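Local structure of thiamin pyrophosphokinase family protein (Enterococcus faecalis, 3MEL) at residues A[136-147]-A[199-210]. The protein probably transfers a pyrophosphate group from ATP to thiamine, as a thiamine diphosphokinase, giving thiamine diphosphate. Numbering follows the deposited sequence.
Sequences SIQYYAPGSYIV and FSFDAGMIAVIQ
Phe-199 drives the edge of its ring into one face of Tyr-140, a T-shaped pair with planes at 88° and centroids 5.2 Å apart. Phe-199 CZ does the touching, 3.7 Å from Tyr-140 CG. With chi1 at 80°, the Phe-199 ring is swung between its own backbone N and carbonyl carbon, and its end reaches across to the other segment. There Val-147 CG2 meets the ring edge, while Tyr-145 lies obliquely against it, tilted by 48°. Val-208 CG2 comes up to Tyr-140 CD2 and CE2, and Arg-126 adds a cation-pi contact to the same tyrosine. Phe-199, Tyr-140, Tyr-145, Val-147 and Val-208 pack between two sheets. Strand 136-140 pairs antiparallel with 206-210 in the large mixed sheet, whereas 144-147 pairs antiparallel with 199-200 in a three-stranded sheet, so both segments pass between layers, consistent with the beta sandwich of the vitamin B1-binding part of this family. At the crossing, Phe-201 is held between Pro-142, whose CA sits 3.8 Å from the ring centroid in a CH-pi contact, and Ile-206 CD1 on the opposite face. Tyr-145 OH donates to Ala-141 O at 2.9 Å, from well above the carbonyl plane. On the other side of the large sheet, Ile-137 and Ile-209 run side by side, CG1 to CG1 3.7 Å, and selenomethionine Met-205 bends its CE toward Tyr-139 CD1; Ile-209 also packs on Ile-106 of the second subunit.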
ATOM      1  N   SER A 136      -4.476  10.499  -2.789  1.00 28.44           N
ATOM      2  CA  SER A 136      -4.051  11.048  -4.054  1.00 29.17           C
ATOM      3  C   SER A 136      -2.541  11.077  -4.113  1.00 30.43           C
ATOM      4  O   SER A 136      -1.902  11.750  -3.295  1.00 29.22           O
ATOM      5  CB  SER A 136      -4.610  12.451  -4.256  1.00 30.11           C
ATOM      6  OG  SER A 136      -4.004  13.048  -5.391  1.00 35.08           O
ATOM      7  N   ILE A 137      -1.981  10.377  -5.106  1.00 27.20           N
ATOM      8  CA  ILE A 137      -0.555  10.092  -5.147  1.00 25.00           C
ATOM      9  C   ILE A 137       0.150  10.698  -6.357  1.00 30.63           C
ATOM     10  O   ILE A 137      -0.284  10.530  -7.486  1.00 33.38           O
ATOM     11  CB  ILE A 137      -0.324   8.565  -5.109  1.00 27.70           C
ATOM     12  CG1 ILE A 137      -1.018   7.955  -3.885  1.00 27.81           C
ATOM     13  CG2 ILE A 137       1.166   8.239  -5.065  1.00 34.52           C
ATOM     14  CD1 ILE A 137      -1.079   6.449  -3.862  1.00 25.68           C
ATOM     15  N   GLN A 138       1.248  11.404  -6.109  1.00 30.51           N
ATOM     16  CA  GLN A 138       2.049  12.008  -7.168  1.00 29.60           C
ATOM     17  C   GLN A 138       3.492  11.565  -7.021  1.00 30.88           C
ATOM     18  O   GLN A 138       3.952  11.353  -5.900  1.00 34.07           O
ATOM     19  CB  GLN A 138       1.998  13.530  -7.066  1.00 32.08           C
ATOM     20  CG  GLN A 138       0.975  14.193  -7.971  1.00 40.35           C
ATOM     21  CD  GLN A 138       1.272  15.671  -8.199  1.00 42.72           C
ATOM     22  OE1 GLN A 138       1.098  16.499  -7.303  1.00 47.50           O
ATOM     23  NE2 GLN A 138       1.733  16.002  -9.394  1.00 39.18           N
ATOM     24  N   TYR A 139       4.221  11.442  -8.128  1.00 31.75           N
ATOM     25  CA  TYR A 139       5.613  10.982  -8.050  1.00 31.64           C
ATOM     26  C   TYR A 139       6.620  12.065  -8.378  1.00 32.89           C
ATOM     27  O   TYR A 139       6.375  12.910  -9.233  1.00 33.57           O
ATOM     28  CB  TYR A 139       5.857   9.752  -8.929  1.00 29.95           C
ATOM     29  CG  TYR A 139       5.031   8.568  -8.507  1.00 29.20           C
ATOM     30  CD1 TYR A 139       5.451   7.724  -7.489  1.00 31.53           C
ATOM     31  CD2 TYR A 139       3.820   8.305  -9.111  1.00 31.37           C
ATOM     32  CE1 TYR A 139       4.685   6.646  -7.098  1.00 31.16           C
ATOM     33  CE2 TYR A 139       3.055   7.233  -8.728  1.00 31.80           C
ATOM     34  CZ  TYR A 139       3.485   6.415  -7.725  1.00 30.31           C
ATOM     35  OH  TYR A 139       2.694   5.375  -7.364  1.00 33.59           O
ATOM     36  N   TYR A 140       7.755  12.032  -7.685  1.00 34.13           N
ATOM     37  CA  TYR A 140       8.814  13.006  -7.910  1.00 33.19           C
ATOM     38  C   TYR A 140      10.203  12.383  -7.983  1.00 34.42           C
ATOM     39  O   TYR A 140      10.559  11.553  -7.156  1.00 36.76           O
ATOM     40  CB  TYR A 140       8.798  14.057  -6.812  1.00 31.00           C
ATOM     41  CG  TYR A 140       7.604  14.971  -6.859  1.00 31.73           C
ATOM     42  CD1 TYR A 140       7.611  16.108  -7.645  1.00 30.92           C
ATOM     43  CD2 TYR A 140       6.470  14.694  -6.116  1.00 31.73           C
ATOM     44  CE1 TYR A 140       6.526  16.930  -7.692  1.00 30.43           C
ATOM     45  CE2 TYR A 140       5.373  15.517  -6.158  1.00 32.08           C
ATOM     46  CZ  TYR A 140       5.405  16.637  -6.945  1.00 31.44           C
ATOM     47  OH  TYR A 140       4.309  17.477  -6.972  1.00 34.31           O
ATOM     48  N   ALA A 141      10.980  12.796  -8.977  1.00 31.19           N
ATOM     49  CA  ALA A 141      12.401  12.527  -8.985  1.00 34.80           C
ATOM     50  C   ALA A 141      13.087  13.736  -8.354  1.00 39.01           C
ATOM     51  O   ALA A 141      12.445  14.754  -8.138  1.00 38.32           O
ATOM     52  CB  ALA A 141      12.879  12.319 -10.387  1.00 36.40           C
ATOM     53  N   PRO A 142      14.395  13.631  -8.059  1.00 41.72           N
ATOM     54  CA  PRO A 142      15.125  14.711  -7.384  1.00 38.42           C
ATOM     55  C   PRO A 142      14.942  16.079  -8.033  1.00 44.14           C
ATOM     56  O   PRO A 142      15.217  16.264  -9.218  1.00 43.96           O
ATOM     57  CB  PRO A 142      16.583  14.281  -7.532  1.00 37.78           C
ATOM     58  CG  PRO A 142      16.525  12.821  -7.580  1.00 37.91           C
ATOM     59  CD  PRO A 142      15.279  12.491  -8.360  1.00 38.98           C
ATOM     60  N   GLY A 143      14.502  17.044  -7.238  1.00 41.21           N
ATOM     61  CA  GLY A 143      14.385  18.404  -7.711  1.00 38.27           C
ATOM     62  C   GLY A 143      13.930  19.292  -6.579  1.00 41.98           C
ATOM     63  O   GLY A 143      14.127  18.963  -5.413  1.00 40.66           O
ATOM     64  N   SER A 144      13.320  20.421  -6.926  1.00 41.56           N
ATOM     65  CA  SER A 144      12.754  21.335  -5.944  1.00 42.99           C
ATOM     66  C   SER A 144      11.334  21.650  -6.401  1.00 40.18           C
ATOM     67  O   SER A 144      11.122  21.977  -7.558  1.00 39.45           O
ATOM     68  CB  SER A 144      13.592  22.611  -5.857  1.00 45.66           C
ATOM     69  OG  SER A 144      14.974  22.309  -5.787  1.00 49.32           O
ATOM     70  N   TYR A 145      10.362  21.545  -5.502  1.00 37.51           N
ATOM     71  CA  TYR A 145       8.968  21.521  -5.920  1.00 34.61           C
ATOM     72  C   TYR A 145       8.011  22.298  -5.025  1.00 38.42           C
ATOM     73  O   TYR A 145       8.260  22.491  -3.828  1.00 39.25           O
ATOM     74  CB  TYR A 145       8.494  20.065  -6.054  1.00 36.24           C
ATOM     75  CG  TYR A 145       9.375  19.265  -6.977  1.00 36.58           C
ATOM     76  CD1 TYR A 145       9.420  19.551  -8.327  1.00 35.57           C
ATOM     77  CD2 TYR A 145      10.180  18.243  -6.501  1.00 36.17           C
ATOM     78  CE1 TYR A 145      10.229  18.848  -9.177  1.00 35.12           C
ATOM     79  CE2 TYR A 145      10.996  17.537  -7.350  1.00 35.24           C
ATOM     80  CZ  TYR A 145      11.015  17.849  -8.692  1.00 37.13           C
ATOM     81  OH  TYR A 145      11.820  17.161  -9.571  1.00 37.99           O
ATOM     82  N   ILE A 146       6.919  22.758  -5.628  1.00 35.94           N
ATOM     83  CA  ILE A 146       5.790  23.273  -4.869  1.00 39.99           C
ATOM     84  C   ILE A 146       4.666  22.244  -4.953  1.00 38.07           C
ATOM     85  O   ILE A 146       4.429  21.648  -6.001  1.00 43.36           O
ATOM     86  CB  ILE A 146       5.323  24.668  -5.367  1.00 37.24           C
ATOM     87  CG1 ILE A 146       5.082  24.626  -6.881  1.00 48.45           C
ATOM     88  CG2 ILE A 146       6.354  25.726  -4.998  1.00 30.96           C
ATOM     89  CD1 ILE A 146       4.685  25.968  -7.533  1.00 45.06           C
ATOM     90  N   VAL A 147       3.998  22.011  -3.835  1.00 37.52           N
ATOM     91  CA  VAL A 147       2.969  20.996  -3.774  1.00 34.33           C
ATOM     92  C   VAL A 147       1.647  21.655  -3.416  1.00 37.85           C
ATOM     93  O   VAL A 147       1.366  21.891  -2.239  1.00 40.38           O
ATOM     94  CB  VAL A 147       3.320  19.926  -2.726  1.00 33.60           C
ATOM     95  CG1 VAL A 147       2.210  18.899  -2.616  1.00 33.18           C
ATOM     96  CG2 VAL A 147       4.655  19.270  -3.068  1.00 32.50           C
ATOM     97  N   PHE A 199       9.341  21.290  -1.070  1.00 39.04           N
ATOM     98  CA  PHE A 199      10.352  20.318  -0.665  1.00 39.04           C
ATOM     99  C   PHE A 199      11.343  20.064  -1.786  1.00 40.46           C
ATOM    100  O   PHE A 199      11.050  20.306  -2.956  1.00 39.69           O
ATOM    101  CB  PHE A 199       9.703  18.991  -0.272  1.00 37.25           C
ATOM    102  CG  PHE A 199       9.330  18.123  -1.450  1.00 34.93           C
ATOM    103  CD1 PHE A 199      10.134  17.054  -1.825  1.00 36.36           C
ATOM    104  CD2 PHE A 199       8.171  18.376  -2.182  1.00 38.32           C
ATOM    105  CE1 PHE A 199       9.794  16.240  -2.911  1.00 36.96           C
ATOM    106  CE2 PHE A 199       7.813  17.564  -3.278  1.00 38.86           C
ATOM    107  CZ  PHE A 199       8.627  16.495  -3.642  1.00 33.91           C
ATOM    108  N   SER A 200      12.515  19.553  -1.423  1.00 40.68           N
ATOM    109  CA  SER A 200      13.547  19.242  -2.405  1.00 41.17           C
ATOM    110  C   SER A 200      14.455  18.113  -1.924  1.00 41.81           C
ATOM    111  O   SER A 200      14.485  17.790  -0.733  1.00 43.06           O
ATOM    112  CB  SER A 200      14.363  20.490  -2.776  1.00 44.62           C
ATOM    113  OG  SER A 200      14.474  21.385  -1.681  1.00 51.68           O
ATOM    114  N   PHE A 201      15.164  17.503  -2.871  1.00 39.91           N
ATOM    115  CA  PHE A 201      16.040  16.379  -2.595  1.00 38.28           C
ATOM    116  C   PHE A 201      16.923  16.067  -3.802  1.00 43.47           C
ATOM    117  O   PHE A 201      16.622  16.485  -4.926  1.00 44.62           O
ATOM    118  CB  PHE A 201      15.239  15.160  -2.123  1.00 36.21           C
ATOM    119  CG  PHE A 201      14.321  14.566  -3.160  1.00 37.31           C
ATOM    120  CD1 PHE A 201      14.667  13.397  -3.826  1.00 38.40           C
ATOM    121  CD2 PHE A 201      13.095  15.136  -3.433  1.00 36.69           C
ATOM    122  CE1 PHE A 201      13.824  12.835  -4.763  1.00 37.79           C
ATOM    123  CE2 PHE A 201      12.247  14.570  -4.369  1.00 39.13           C
ATOM    124  CZ  PHE A 201      12.613  13.421  -5.036  1.00 35.55           C
ATOM    125  N   ASP A 202      18.021  15.355  -3.568  1.00 42.25           N
ATOM    126  CA  ASP A 202      19.045  15.181  -4.595  1.00 42.88           C
ATOM    127  C   ASP A 202      19.007  13.811  -5.237  1.00 42.98           C
ATOM    128  O   ASP A 202      19.458  13.650  -6.364  1.00 47.10           O
ATOM    129  CB  ASP A 202      20.446  15.391  -4.010  1.00 53.90           C
ATOM    130  CG  ASP A 202      20.705  16.825  -3.564  1.00 58.38           C
ATOM    131  OD1 ASP A 202      19.919  17.734  -3.915  1.00 53.48           O
ATOM    132  OD2 ASP A 202      21.717  17.027  -2.856  1.00 60.57           O
ATOM    133  N   ALA A 203      18.494  12.820  -4.519  1.00 39.50           N
ATOM    134  CA  ALA A 203      18.578  11.442  -4.984  1.00 38.85           C
ATOM    135  C   ALA A 203      17.444  10.580  -4.453  1.00 43.52           C
ATOM    136  O   ALA A 203      17.025  10.733  -3.293  1.00 41.73           O
ATOM    137  CB  ALA A 203      19.916  10.832  -4.598  1.00 39.87           C
ATOM    138  N   GLY A 204      16.959   9.673  -5.303  1.00 37.81           N
ATOM    139  CA  GLY A 204      15.910   8.749  -4.912  1.00 35.43           C
ATOM    140  C   GLY A 204      14.572   9.088  -5.535  1.00 35.47           C
ATOM    141  O   GLY A 204      14.489   9.880  -6.466  1.00 35.48           O
HETATM  142  N   MSE A 205      13.511   8.477  -5.032  1.00 32.35           N
HETATM  143  CA  MSE A 205      12.206   8.813  -5.534  1.00 31.65           C
HETATM  144  C   MSE A 205      11.178   8.872  -4.443  1.00 33.49           C
HETATM  145  O   MSE A 205      11.122   8.009  -3.582  1.00 32.17           O
HETATM  146  CB  MSE A 205      11.762   7.854  -6.618  1.00 33.14           C
HETATM  147  CG  MSE A 205      11.262   8.585  -7.853  1.00 38.53           C
HETATM  148 SE   MSE A 205      10.169   7.453  -8.973  1.00 72.09          SE
HETATM  149  CE  MSE A 205       8.928   6.765  -7.644  1.00 35.16           C
ATOM    150  N   ILE A 206      10.362   9.920  -4.488  1.00 36.90           N
ATOM    151  CA  ILE A 206       9.351  10.131  -3.469  1.00 33.72           C
ATOM    152  C   ILE A 206       7.963  10.130  -4.077  1.00 33.09           C
ATOM    153  O   ILE A 206       7.741  10.542  -5.228  1.00 29.15           O
ATOM    154  CB  ILE A 206       9.574  11.440  -2.691  1.00 33.89           C
ATOM    155  CG1 ILE A 206      11.027  11.534  -2.227  1.00 34.95           C
ATOM    156  CG2 ILE A 206       8.625  11.519  -1.502  1.00 30.50           C
ATOM    157  CD1 ILE A 206      11.392  12.875  -1.666  1.00 35.17           C
ATOM    158  N   ALA A 207       7.033   9.630  -3.281  1.00 30.29           N
ATOM    159  CA  ALA A 207       5.645   9.631  -3.649  1.00 32.29           C
ATOM    160  C   ALA A 207       4.989  10.610  -2.714  1.00 31.33           C
ATOM    161  O   ALA A 207       4.833  10.331  -1.528  1.00 34.64           O
ATOM    162  CB  ALA A 207       5.043   8.233  -3.465  1.00 33.23           C
ATOM    163  N   VAL A 208       4.628  11.775  -3.223  1.00 26.92           N
ATOM    164  CA  VAL A 208       3.911  12.700  -2.380  1.00 27.65           C
ATOM    165  C   VAL A 208       2.482  12.196  -2.297  1.00 28.10           C
ATOM    166  O   VAL A 208       1.861  11.913  -3.328  1.00 30.75           O
ATOM    167  CB  VAL A 208       3.983  14.117  -2.946  1.00 26.76           C
ATOM    168  CG1 VAL A 208       3.028  15.036  -2.209  1.00 23.91           C
ATOM    169  CG2 VAL A 208       5.411  14.627  -2.864  1.00 28.06           C
ATOM    170  N   ILE A 209       1.965  12.046  -1.080  1.00 25.00           N
ATOM    171  CA  ILE A 209       0.598  11.555  -0.895  1.00 26.61           C
ATOM    172  C   ILE A 209      -0.261  12.501  -0.071  1.00 25.80           C
ATOM    173  O   ILE A 209       0.134  12.898   1.016  1.00 28.25           O
ATOM    174  CB  ILE A 209       0.565  10.151  -0.232  1.00 27.21           C
ATOM    175  CG1 ILE A 209       1.174   9.091  -1.155  1.00 26.86           C
ATOM    176  CG2 ILE A 209      -0.858   9.765   0.141  1.00 26.29           C
ATOM    177  CD1 ILE A 209       1.211   7.714  -0.542  1.00 27.31           C
ATOM    178  N   GLN A 210      -1.433  12.860  -0.594  1.00 25.64           N
ATOM    179  CA  GLN A 210      -2.405  13.652   0.154  1.00 26.34           C
ATOM    180  C   GLN A 210      -3.634  12.812   0.448  1.00 27.63           C
ATOM    181  O   GLN A 210      -4.147  12.143  -0.432  1.00 31.39           O
ATOM    182  CB  GLN A 210      -2.798  14.908  -0.619  1.00 27.75           C
ATOM    183  CG  GLN A 210      -1.654  15.895  -0.839  1.00 30.91           C
ATOM    184  CD  GLN A 210      -2.127  17.226  -1.417  1.00 31.02           C
ATOM    185  OE1 GLN A 210      -1.551  17.731  -2.381  1.00 26.84           O
ATOM    186  NE2 GLN A 210      -3.176  17.795  -0.821  1.00 29.88           N
TER